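Dihydrocoumarin hydrolase, AncDHCH1 (Pseudomonas sp., PDB 6C2C) probably hydrolyses the lactone ring of dihydrocoumarin with a two-zinc centre of the metallo-beta-lactamase superfamily, as a reconstructed ancestor related to methyl-parathion hydrolase. Local coordinates at residues G35-P40 with P93-L98; L65-N70 with A271-F276. All blocks are in the same frame, centred on the assembly; numbering follows the deposited sequence.

In the fold
After the edge strand 19-24, strand 27-39 supplies 35-40; after two short helices the chain returns as strand 65-75, whose beginning, 65-70, lies antiparallel beside it in the same mixed sheet. Contact 1 then closes a loop of 52 residues by bringing 93-98, the loop that runs into helix 98-104, back to strand 27-39. Contact 2 closes a far longer loop of 200 residues, reaching from 65-70 to 271-276, the turn after strand 268-270 of the second sheet. The two loops cross rather than nest. The centres of the two contacts lie about 9 Å apart, and Thr36 and Glu66 meet between them, so the sheet joins a surface loop to the zinc site.

Contact 1 (G35-P40 with P93-L98); sequences GTVDLP and PTLGKL
Thr94 and Leu95 lay a surface loop of the metallo-beta-lactamase fold against the end of strand 27-39, just before the loop turns into helix 98-104. The polar part centres on one carbonyl. Thr94 OG1 donates to Thr36 O at 2.6 Å, a short bond in the carbonyl plane with a C=O...donor angle of 147°. The hydroxyl sits between the backbone N and carbonyl carbon of Thr94 (chi1 70°), and that rotation turns it to the strand. A water ties the same two residues together again, accepting from Thr36 N at 3.1 Å and donating to Thr94 O at 2.6 Å. Threonine thus gives the loop a donor for a strand carbonyl, while its own carbonyl is used through water. The CB of Thr36 points away from the loop, and OG1 hydrogen-bonds to Glu66 OE2 on the adjacent strand.

Apolar packing comes from Leu95, a buried side chain whose two methyls divide the work. CD2 lies 3.5 Å from Gly35 C, close over the backbone, whereas CD1 meets Val37 CB at 4.1 Å. The beta-branch of Val37 presents carbon to both Leu95 and the Thr94 hydroxyl; beyond the contact Leu95 also touches Val69.

Glycine suits position 35 because Thr94 O lies where a side chain would start, and the backbone angles leave no room beside the preceding carbonyl. Asp34, the residue before Gly35, accepts through its carboxylate from the backbone N of Gly96 and Leu98, fastening the rest of the loop. Lys97 lays its aliphatic part beside the glycine, CG 4.0 Å from Gly35 CA, and its bent chain carries NZ back to Leu95 O at 3.0 Å, the ammonium standing above the plane of that carbonyl.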
loop_
_atom_site.group_PDB
_atom_site.type_symbol
_atom_site.label_atom_id
_atom_site.label_comp_id
_atom_site.label_asym_id
_atom_site.label_seq_id
_atom_site.Cartn_x
_atom_site.Cartn_y
_atom_site.Cartn_z
ATOM N N GLY A 35 -5.725 5.453 -6.511
ATOM C CA GLY A 35 -6.310 6.762 -6.256
ATOM C C GLY A 35 -5.645 7.390 -5.046
ATOM O O GLY A 35 -4.664 6.876 -4.486
ATOM N N THR A 36 -6.247 8.497 -4.596
ATOM C CA THR A 36 -5.874 9.153 -3.357
ATOM C C THR A 36 -7.119 9.362 -2.518
ATOM O O THR A 36 -8.241 9.338 -3.046
ATOM C CB THR A 36 -5.285 10.529 -3.634
ATOM O OG1 THR A 36 -6.271 11.362 -4.296
ATOM C CG2 THR A 36 -4.027 10.437 -4.460
ATOM N N VAL A 37 -6.895 9.669 -1.229
ATOM C CA VAL A 37 -7.998 10.014 -0.319
ATOM C C VAL A 37 -7.475 10.997 0.728
ATOM O O VAL A 37 -6.342 10.877 1.194
ATOM C CB VAL A 37 -8.582 8.752 0.335
ATOM C CG1 VAL A 37 -7.538 8.086 1.253
ATOM C CG2 VAL A 37 -9.845 9.135 1.103
ATOM N N ASP A 38 -8.292 11.998 1.067
ATOM C CA ASP A 38 -7.864 12.982 2.055
ATOM C C ASP A 38 -7.947 12.360 3.431
ATOM O O ASP A 38 -8.948 11.712 3.768
ATOM C CB ASP A 38 -8.781 14.210 2.028
ATOM C CG ASP A 38 -8.463 15.177 0.900
ATOM O OD1 ASP A 38 -7.451 15.011 0.186
ATOM O OD2 ASP A 38 -9.249 16.138 0.725
ATOM N N LEU A 39 -6.931 12.606 4.237
ATOM C CA LEU A 39 -6.874 12.108 5.598
ATOM C C LEU A 39 -6.756 13.290 6.554
ATOM O O LEU A 39 -5.933 14.186 6.327
ATOM C CB LEU A 39 -5.691 11.186 5.811
ATOM C CG LEU A 39 -5.790 9.795 5.169
ATOM C CD1 LEU A 39 -4.579 8.964 5.525
ATOM C CD2 LEU A 39 -7.091 9.162 5.674
ATOM N N PRO A 40 -7.533 13.316 7.643
ATOM C CA PRO A 40 -7.370 14.347 8.682
ATOM C C PRO A 40 -6.214 13.970 9.592
ATOM O O PRO A 40 -6.396 13.534 10.735
ATOM C CB PRO A 40 -8.737 14.330 9.382
ATOM C CG PRO A 40 -9.170 12.936 9.312
ATOM C CD PRO A 40 -8.666 12.422 7.929
ATOM N N PRO A 93 -15.548 7.174 -2.832
ATOM C CA PRO A 93 -15.536 7.196 -4.294
ATOM C C PRO A 93 -14.217 7.602 -4.940
ATOM O O PRO A 93 -14.120 7.446 -6.149
ATOM C CB PRO A 93 -16.647 8.230 -4.640
ATOM C CG PRO A 93 -16.673 9.106 -3.507
ATOM C CD PRO A 93 -16.278 8.316 -2.270
ATOM N N THR A 94 -13.181 8.062 -4.187
ATOM C CA THR A 94 -11.925 8.483 -4.791
ATOM C C THR A 94 -10.922 7.348 -4.938
ATOM O O THR A 94 -9.857 7.559 -5.506
ATOM C CB THR A 94 -11.294 9.631 -3.996
ATOM O OG1 THR A 94 -10.809 9.187 -2.715
ATOM C CG2 THR A 94 -12.348 10.747 -3.831
ATOM N N LEU A 95 -11.237 6.165 -4.436
ATOM C CA LEU A 95 -10.308 5.040 -4.549
ATOM C C LEU A 95 -10.925 4.011 -5.468
ATOM O O LEU A 95 -11.906 4.295 -6.192
ATOM C CB LEU A 95 -10.055 4.496 -3.153
ATOM C CG LEU A 95 -9.271 5.483 -2.305
ATOM C CD1 LEU A 95 -9.146 4.893 -0.826
ATOM C CD2 LEU A 95 -7.868 5.802 -2.868
ATOM N N GLY A 96 -10.364 2.817 -5.481
ATOM C CA GLY A 96 -10.834 1.814 -6.413
ATOM C C GLY A 96 -10.341 1.968 -7.837
ATOM O O GLY A 96 -10.903 1.334 -8.750
ATOM N N LYS A 97 -9.289 2.753 -8.074
ATOM C CA LYS A 97 -8.802 2.932 -9.436
ATOM C C LYS A 97 -7.838 1.845 -9.871
ATOM O O LYS A 97 -7.410 1.834 -11.037
ATOM C CB LYS A 97 -8.119 4.298 -9.587
ATOM C CG LYS A 97 -8.856 5.470 -9.051
ATOM C CD LYS A 97 -10.357 5.346 -9.081
ATOM C CE LYS A 97 -11.009 6.712 -8.968
ATOM N NZ LYS A 97 -12.147 6.595 -8.025
ATOM N N LEU A 98 -7.462 0.927 -8.970
ATOM C CA LEU A 98 -6.442 -0.055 -9.331
ATOM C C LEU A 98 -6.810 -0.857 -10.575
ATOM O O LEU A 98 -5.961 -1.084 -11.431
ATOM C CB LEU A 98 -6.173 -1.001 -8.158
ATOM C CG LEU A 98 -5.003 -1.970 -8.471
ATOM C CD1 LEU A 98 -4.049 -2.063 -7.284
ATOM C CD2 LEU A 98 -5.550 -3.319 -8.811
HETATM O O HOH W 1 -8.448 9.475 -6.593
#

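Contact 2 (L65-N70 with A271-F276); sequences LETSVN and AAHLSF. With ZN (zinc ion), chain C.
In the dinuclear zinc site, His273 binds one metal and is held from behind by strand 65-75. NE2 of His273 coordinates the zinc at 2.2 Å, and Asp123, His124, Asp226 and a water complete that ion's ligands. On the other side of the imidazole, ND1 donates to Ser68 O at 2.8 Å, almost straight at 171° and exactly in the ring plane. Histidine suits the place because its two nitrogens can serve metal and strand at once; the bond fixes the rotation of the ring, leaves NE2 as the ligand atom and may strengthen its electron donation. The imidazole is also packed: Ala272 CB stands over the centre of one face, its small methyl fitting close, and Val69 CG2 lies at the edge, 3.8 Å from His273 CE1.

His273 belongs to a type I beta turn, Ala271 to Leu274, that follows a strand of the second sheet of the metallo-beta-lactamase αβ/βα sandwich. Asn70 reads this turn from the first sheet. Its backbone N bonds to Ala272 O at 2.8 Å, and with CG beside that N (chi1 -49°) the amide reaches under the turn. ND2 donates to two carbonyls, Leu274 O at 2.8 Å, nearly in the amide plane, and Ala271 O at 3.0 Å, somewhat tilted from it; a weak hydrogen bond also joins it to Tyr72 OH. Asparagine thus supplies the donors needed by buried turn carbonyls. The other end of the amide, OD1, meets the edge of the Phe276 ring 3.3 Å from CD1, the two planes 63° apart. Ser68 OG accepts from Phe276 N, and a water links Ser68 N to His273 O.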
loop_
_atom_site.group_PDB
_atom_site.type_symbol
_atom_site.label_atom_id
_atom_site.label_comp_id
_atom_site.label_asym_id
_atom_site.label_seq_id
_atom_site.Cartn_x
_atom_site.Cartn_y
_atom_site.Cartn_z
ATOM N N LEU A 65 -4.885 15.957 4.275
ATOM C CA LEU A 65 -3.839 15.609 3.400
ATOM C C LEU A 65 -4.241 14.538 2.413
ATOM O O LEU A 65 -4.675 13.480 2.761
ATOM C CB LEU A 65 -2.689 15.090 4.244
ATOM C CG LEU A 65 -1.319 14.897 3.646
ATOM C CD1 LEU A 65 -1.016 15.972 2.651
ATOM C CD2 LEU A 65 -0.242 14.810 4.715
ATOM N N GLU A 66 -4.083 14.880 1.168
ATOM C CA GLU A 66 -4.378 13.918 0.102
ATOM C C GLU A 66 -3.319 12.824 0.121
ATOM O O GLU A 66 -2.134 13.076 -0.137
ATOM C CB GLU A 66 -4.389 14.652 -1.235
ATOM C CG GLU A 66 -4.737 13.746 -2.410
ATOM C CD GLU A 66 -4.962 14.495 -3.733
ATOM O OE1 GLU A 66 -4.640 15.724 -3.830
ATOM O OE2 GLU A 66 -5.488 13.862 -4.671
ATOM N N THR A 67 -3.749 11.600 0.412
ATOM C CA THR A 67 -2.851 10.488 0.665
ATOM C C THR A 67 -3.006 9.455 -0.433
ATOM O O THR A 67 -4.129 9.030 -0.732
ATOM C CB THR A 67 -3.166 9.894 2.044
ATOM O OG1 THR A 67 -3.009 10.947 3.008
ATOM C CG2 THR A 67 -2.199 8.794 2.411
ATOM N N SER A 68 -1.870 9.057 -1.023
ATOM C CA SER A 68 -1.865 7.996 -2.019
ATOM C C SER A 68 -2.163 6.649 -1.396
ATOM O O SER A 68 -1.863 6.406 -0.235
ATOM C CB SER A 68 -0.508 7.902 -2.666
ATOM O OG SER A 68 -0.331 9.013 -3.551
ATOM N N VAL A 69 -2.737 5.784 -2.217
ATOM C CA VAL A 69 -2.973 4.380 -1.886
ATOM C C VAL A 69 -2.372 3.573 -3.012
ATOM O O VAL A 69 -2.909 3.574 -4.136
ATOM C CB VAL A 69 -4.464 4.056 -1.720
ATOM C CG1 VAL A 69 -4.688 2.489 -1.401
ATOM C CG2 VAL A 69 -5.107 4.874 -0.565
ATOM N N ASN A 70 -1.290 2.856 -2.734
ATOM C CA ASN A 70 -0.504 2.181 -3.783
ATOM C C ASN A 70 -0.498 0.669 -3.603
ATOM O O ASN A 70 -0.603 0.161 -2.477
ATOM C CB ASN A 70 0.938 2.625 -3.753
ATOM C CG ASN A 70 1.116 4.172 -3.715
ATOM O OD1 ASN A 70 0.359 4.928 -4.362
ATOM N ND2 ASN A 70 2.132 4.632 -2.976
ATOM N N ALA A 271 6.134 1.957 -0.516
ATOM C CA ALA A 271 5.197 2.014 0.597
ATOM C C ALA A 271 3.819 2.499 0.128
ATOM O O ALA A 271 3.715 3.441 -0.663
ATOM C CB ALA A 271 5.755 2.943 1.661
ATOM N N ALA A 272 2.748 1.851 0.660
ATOM C CA ALA A 272 1.356 2.045 0.219
ATOM C C ALA A 272 0.861 3.487 0.327
ATOM O O ALA A 272 0.011 3.890 -0.486
ATOM C CB ALA A 272 0.407 1.162 1.050
ATOM N N HIS A 273 1.411 4.289 1.278
ATOM C CA HIS A 273 0.876 5.637 1.509
ATOM C C HIS A 273 1.939 6.715 1.364
ATOM O O HIS A 273 1.748 7.841 1.833
ATOM C CB HIS A 273 0.166 5.735 2.890
ATOM C CG HIS A 273 -1.001 4.771 2.970
ATOM N ND1 HIS A 273 -1.957 4.670 1.980
ATOM C CD2 HIS A 273 -1.294 3.827 3.879
ATOM C CE1 HIS A 273 -2.819 3.704 2.290
ATOM N NE2 HIS A 273 -2.439 3.185 3.429
ATOM N N LEU A 274 3.038 6.421 0.670
ATOM C CA LEU A 274 3.942 7.477 0.201
ATOM C C LEU A 274 3.417 7.953 -1.165
ATOM O O LEU A 274 2.840 7.171 -1.934
ATOM C CB LEU A 274 5.367 6.934 0.033
ATOM C CG LEU A 274 6.021 6.568 1.361
ATOM C CD1 LEU A 274 7.427 6.108 1.138
ATOM C CD2 LEU A 274 5.995 7.822 2.299
ATOM N N SER A 275 3.580 9.249 -1.424
ATOM C CA SER A 275 3.061 9.848 -2.651
ATOM C C SER A 275 3.423 9.004 -3.878
ATOM O O SER A 275 4.596 8.685 -4.092
ATOM C CB SER A 275 3.671 11.262 -2.746
ATOM O OG SER A 275 3.303 11.971 -3.927
ATOM N N PHE A 276 2.412 8.654 -4.661
ATOM C CA PHE A 276 2.582 7.737 -5.776
ATOM C C PHE A 276 3.752 8.169 -6.662
ATOM O O PHE A 276 3.838 9.353 -7.033
ATOM C CB PHE A 276 1.286 7.682 -6.603
ATOM C CG PHE A 276 1.379 6.709 -7.747
ATOM C CD1 PHE A 276 1.267 5.329 -7.528
ATOM C CD2 PHE A 276 1.682 7.175 -9.062
ATOM C CE1 PHE A 276 1.423 4.413 -8.563
ATOM C CE2 PHE A 276 1.788 6.238 -10.122
ATOM C CZ PHE A 276 1.695 4.861 -9.854
HETATM ZN ZN ZN C . -3.353 1.413 4.301
HETATM O O HOH W 2 0.608 9.802 0.045
HETATM O O HOH W 3 -4.512 0.880 5.656
#